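Local coordinates for protein tumour necrosis factor receptor (Ectromelia virus, PDB 3ON9) that probably binds host tumour necrosis factor and chemokines to blunt immune defence, the chain here being its chemokine-sequestering SECRET domain, at residues G53-S65 with I149-E161. Sequence-based numbering, arbitrary orientation.
Sequences GDYYSVVDKLATS and ILNVDHIPPNDCE
I155 drives its branched side chain into the outer face of the hairpin formed by strands 51-59 and 62-69, and the C-terminal tail 149-161 shows how an irregular, turn-rich chain can pack across such a face and then along edge strand 51-59 of the SECRET-domain beta-sandwich. The tight part is apolar. A chi1 of -58° turns I155 CG1 toward V59 CG2 and sets CG2, opposite the backbone N, against T64 CG2 at 3.5 Å; CD1 also lies across V59 CG2. L62 CD1 touches both L150 CD1 and V152 CG1, each at 3.9 Å, and L62 CD2 reaches the carbonyl oxygen of N151. A type II turn from V152 to I155 brings both V152 and I155 onto the hairpin. T64 OG1, packed against V152 CG2, is hydrogen-bonded to N14 of the adjoining strand 8-16.

Farther along, P157 lays CB over one face of the Y55 ring, a CH-pi contact 4.0 Å from the centroid and displaced toward the rim. Beyond it, hydrogen bonds replace apolar packing. Y56 N donates to N158 O (2.9 Å, 161°), nearly in line with the carbonyl, and N158 ND2 gives a more bent bond to S57 OG (2.9 Å), which sits 18° out of the amide plane. The loose, solvent side is at exposed D159: one water links D54 OD1 to C160 N, and a second lies between Y56 O and D159 O, although C160 itself is buried. Only one bond joins backbone to backbone directly, so apolar contacts and two direct hydrogen bonds hold residues 150-158 on the hairpin, while the C160-C23 disulfide fixes the far end covalently without the tail joining the sheet.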
# COMPACT_ATOMS: atom_id res chain seq x y z
N GLY A 53 1.09 -4.90 -10.39
CA GLY A 53 1.17 -3.53 -10.85
C GLY A 53 1.33 -2.56 -9.71
O GLY A 53 1.03 -2.88 -8.56
N ASP A 54 1.82 -1.37 -10.04
CA ASP A 54 1.92 -0.30 -9.06
C ASP A 54 1.82 1.05 -9.72
O ASP A 54 1.75 1.15 -10.94
CB ASP A 54 3.18 -0.42 -8.21
CG ASP A 54 4.46 -0.45 -9.02
OD1 ASP A 54 4.48 0.03 -10.18
OD2 ASP A 54 5.45 -0.96 -8.47
N TYR A 55 1.78 2.10 -8.91
CA TYR A 55 1.65 3.44 -9.46
C TYR A 55 2.09 4.48 -8.44
O TYR A 55 2.16 4.18 -7.25
CB TYR A 55 0.20 3.71 -9.90
CG TYR A 55 -0.83 3.53 -8.81
CD1 TYR A 55 -1.22 4.60 -8.00
CD2 TYR A 55 -1.41 2.29 -8.57
CE1 TYR A 55 -2.16 4.44 -7.01
CE2 TYR A 55 -2.35 2.12 -7.57
CZ TYR A 55 -2.72 3.20 -6.79
OH TYR A 55 -3.67 3.02 -5.79
N TYR A 56 2.41 5.67 -8.93
CA TYR A 56 2.82 6.80 -8.11
C TYR A 56 2.54 8.03 -8.96
O TYR A 56 3.15 8.22 -10.02
CB TYR A 56 4.32 6.69 -7.76
CG TYR A 56 4.90 7.90 -7.06
CD1 TYR A 56 4.81 8.03 -5.68
CD2 TYR A 56 5.54 8.91 -7.78
CE1 TYR A 56 5.33 9.16 -5.03
CE2 TYR A 56 6.06 10.02 -7.14
CZ TYR A 56 5.96 10.14 -5.77
OH TYR A 56 6.49 11.24 -5.14
N SER A 57 1.59 8.84 -8.53
CA SER A 57 1.11 9.95 -9.34
C SER A 57 0.91 11.17 -8.46
O SER A 57 0.38 11.06 -7.34
CB SER A 57 -0.19 9.55 -10.04
OG SER A 57 -0.59 10.54 -10.97
N VAL A 58 1.31 12.33 -8.97
CA VAL A 58 1.42 13.53 -8.15
C VAL A 58 0.65 14.72 -8.73
O VAL A 58 0.64 14.95 -9.95
CB VAL A 58 2.91 13.94 -7.98
CG1 VAL A 58 3.02 15.24 -7.18
CG2 VAL A 58 3.70 12.82 -7.29
N VAL A 59 0.00 15.48 -7.85
CA VAL A 59 -0.58 16.76 -8.21
C VAL A 59 -0.02 17.74 -7.21
O VAL A 59 -0.29 17.64 -6.01
CB VAL A 59 -2.11 16.74 -8.11
CG1 VAL A 59 -2.68 18.16 -8.29
CG2 VAL A 59 -2.69 15.77 -9.14
N ASP A 60 0.79 18.67 -7.71
CA ASP A 60 1.58 19.59 -6.90
C ASP A 60 2.48 18.83 -5.93
O ASP A 60 3.48 18.24 -6.34
CB ASP A 60 0.71 20.64 -6.22
CG ASP A 60 1.50 21.84 -5.74
OD1 ASP A 60 2.66 22.04 -6.17
OD2 ASP A 60 0.96 22.60 -4.92
N LYS A 61 2.15 18.83 -4.64
CA LYS A 61 2.97 18.13 -3.66
C LYS A 61 2.23 16.94 -3.06
O LYS A 61 2.67 16.37 -2.07
CB LYS A 61 3.44 19.07 -2.55
CG LYS A 61 4.35 20.20 -3.02
CD LYS A 61 4.73 21.08 -1.83
CE LYS A 61 5.85 22.05 -2.18
NZ LYS A 61 5.35 23.20 -2.99
N LEU A 62 1.10 16.58 -3.67
CA LEU A 62 0.25 15.49 -3.18
C LEU A 62 0.44 14.24 -4.03
O LEU A 62 0.28 14.30 -5.24
CB LEU A 62 -1.22 15.91 -3.22
CG LEU A 62 -2.26 14.84 -2.88
CD1 LEU A 62 -2.14 14.42 -1.42
CD2 LEU A 62 -3.66 15.37 -3.18
N ALA A 63 0.76 13.13 -3.39
CA ALA A 63 0.98 11.88 -4.12
C ALA A 63 -0.04 10.80 -3.74
O ALA A 63 -0.37 10.65 -2.57
CB ALA A 63 2.38 11.36 -3.87
N THR A 64 -0.51 10.07 -4.74
CA THR A 64 -1.18 8.80 -4.49
C THR A 64 -0.32 7.71 -5.10
O THR A 64 0.26 7.90 -6.16
CB THR A 64 -2.63 8.76 -5.04
OG1 THR A 64 -3.26 7.53 -4.64
CG2 THR A 64 -2.65 8.86 -6.56
N SER A 65 -0.23 6.57 -4.44
CA SER A 65 0.62 5.48 -4.90
C SER A 65 0.03 4.17 -4.43
O SER A 65 -0.85 4.15 -3.59
CB SER A 65 2.05 5.66 -4.37
OG SER A 65 2.14 5.45 -2.97
N ILE A 149 -6.73 13.11 6.88
CA ILE A 149 -6.85 12.18 5.76
C ILE A 149 -6.86 12.90 4.42
O ILE A 149 -7.69 13.79 4.19
CB ILE A 149 -8.14 11.34 5.90
CG1 ILE A 149 -8.14 10.61 7.25
CG2 ILE A 149 -8.27 10.36 4.74
CD1 ILE A 149 -9.42 9.86 7.53
N LEU A 150 -5.93 12.53 3.55
CA LEU A 150 -5.77 13.17 2.25
C LEU A 150 -6.86 12.78 1.27
O LEU A 150 -7.26 11.61 1.19
CB LEU A 150 -4.41 12.79 1.66
CG LEU A 150 -3.20 13.25 2.47
CD1 LEU A 150 -1.92 12.53 1.99
CD2 LEU A 150 -3.06 14.78 2.42
N ASN A 151 -7.34 13.76 0.51
CA ASN A 151 -8.23 13.48 -0.61
C ASN A 151 -7.40 13.39 -1.89
O ASN A 151 -6.82 14.39 -2.33
CB ASN A 151 -9.29 14.58 -0.74
CG ASN A 151 -10.30 14.30 -1.83
OD1 ASN A 151 -10.28 13.24 -2.46
ND2 ASN A 151 -11.20 15.26 -2.05
N VAL A 152 -7.34 12.19 -2.46
CA VAL A 152 -6.63 11.98 -3.71
C VAL A 152 -7.57 11.53 -4.81
O VAL A 152 -7.13 11.00 -5.84
CB VAL A 152 -5.48 10.94 -3.56
CG1 VAL A 152 -4.40 11.48 -2.64
CG2 VAL A 152 -6.04 9.62 -3.07
N ASP A 153 -8.87 11.75 -4.62
CA ASP A 153 -9.84 11.38 -5.64
C ASP A 153 -9.44 11.92 -7.01
O ASP A 153 -9.00 13.07 -7.14
CB ASP A 153 -11.23 11.92 -5.30
CG ASP A 153 -11.89 11.18 -4.15
OD1 ASP A 153 -11.29 10.23 -3.60
OD2 ASP A 153 -13.03 11.56 -3.80
N HIS A 154 -9.65 11.10 -8.03
CA HIS A 154 -9.46 11.50 -9.43
C HIS A 154 -8.01 11.77 -9.84
O HIS A 154 -7.79 12.41 -10.86
CB HIS A 154 -10.33 12.71 -9.77
CG HIS A 154 -11.74 12.61 -9.27
ND1 HIS A 154 -12.57 11.56 -9.60
CD2 HIS A 154 -12.46 13.42 -8.46
CE1 HIS A 154 -13.75 11.73 -9.01
NE2 HIS A 154 -13.70 12.85 -8.32
N ILE A 155 -7.04 11.30 -9.07
CA ILE A 155 -5.65 11.29 -9.52
C ILE A 155 -5.42 9.90 -10.12
O ILE A 155 -5.59 8.90 -9.43
CB ILE A 155 -4.65 11.56 -8.36
CG1 ILE A 155 -4.94 12.90 -7.68
CG2 ILE A 155 -3.19 11.49 -8.86
CD1 ILE A 155 -4.03 13.18 -6.48
N PRO A 156 -5.06 9.84 -11.41
CA PRO A 156 -4.96 8.54 -12.10
C PRO A 156 -3.74 7.72 -11.68
O PRO A 156 -2.77 8.28 -11.17
CB PRO A 156 -4.84 8.92 -13.58
CG PRO A 156 -4.46 10.34 -13.63
CD PRO A 156 -4.68 10.97 -12.27
N PRO A 157 -3.78 6.40 -11.89
CA PRO A 157 -2.73 5.49 -11.43
C PRO A 157 -1.58 5.37 -12.42
O PRO A 157 -1.33 4.27 -12.94
CB PRO A 157 -3.45 4.14 -11.29
CG PRO A 157 -4.61 4.22 -12.24
CD PRO A 157 -4.92 5.68 -12.51
N ASN A 158 -0.90 6.48 -12.67
CA ASN A 158 0.25 6.46 -13.56
C ASN A 158 1.37 5.63 -12.97
O ASN A 158 1.70 5.78 -11.79
CB ASN A 158 0.78 7.87 -13.76
CG ASN A 158 -0.21 8.76 -14.45
OD1 ASN A 158 -0.31 8.78 -15.68
ND2 ASN A 158 -0.95 9.51 -13.66
N ASP A 159 1.98 4.77 -13.79
CA ASP A 159 3.11 3.98 -13.29
C ASP A 159 4.43 4.74 -13.40
O ASP A 159 4.45 5.91 -13.80
CB ASP A 159 3.16 2.58 -13.93
CG ASP A 159 3.54 2.60 -15.40
OD1 ASP A 159 4.27 3.53 -15.82
OD2 ASP A 159 3.12 1.67 -16.13
N CYS A 160 5.52 4.11 -12.99
CA CYS A 160 6.80 4.79 -12.90
C CYS A 160 7.58 4.86 -14.20
O CYS A 160 8.55 5.60 -14.29
CB CYS A 160 7.69 4.12 -11.84
SG CYS A 160 7.19 4.49 -10.13
N GLU A 161 7.16 4.08 -15.19
CA GLU A 161 7.95 3.94 -16.40
C GLU A 161 7.85 5.16 -17.31
O GLU A 161 6.75 5.52 -17.75
CB GLU A 161 7.54 2.67 -17.14
CG GLU A 161 7.73 1.43 -16.29
CD GLU A 161 7.32 0.17 -17.01
OE1 GLU A 161 7.05 0.24 -18.23
OE2 GLU A 161 7.26 -0.89 -16.35
O HOH W 1 5.78 1.35 -12.25
O HOH W 2 4.11 8.31 -12.51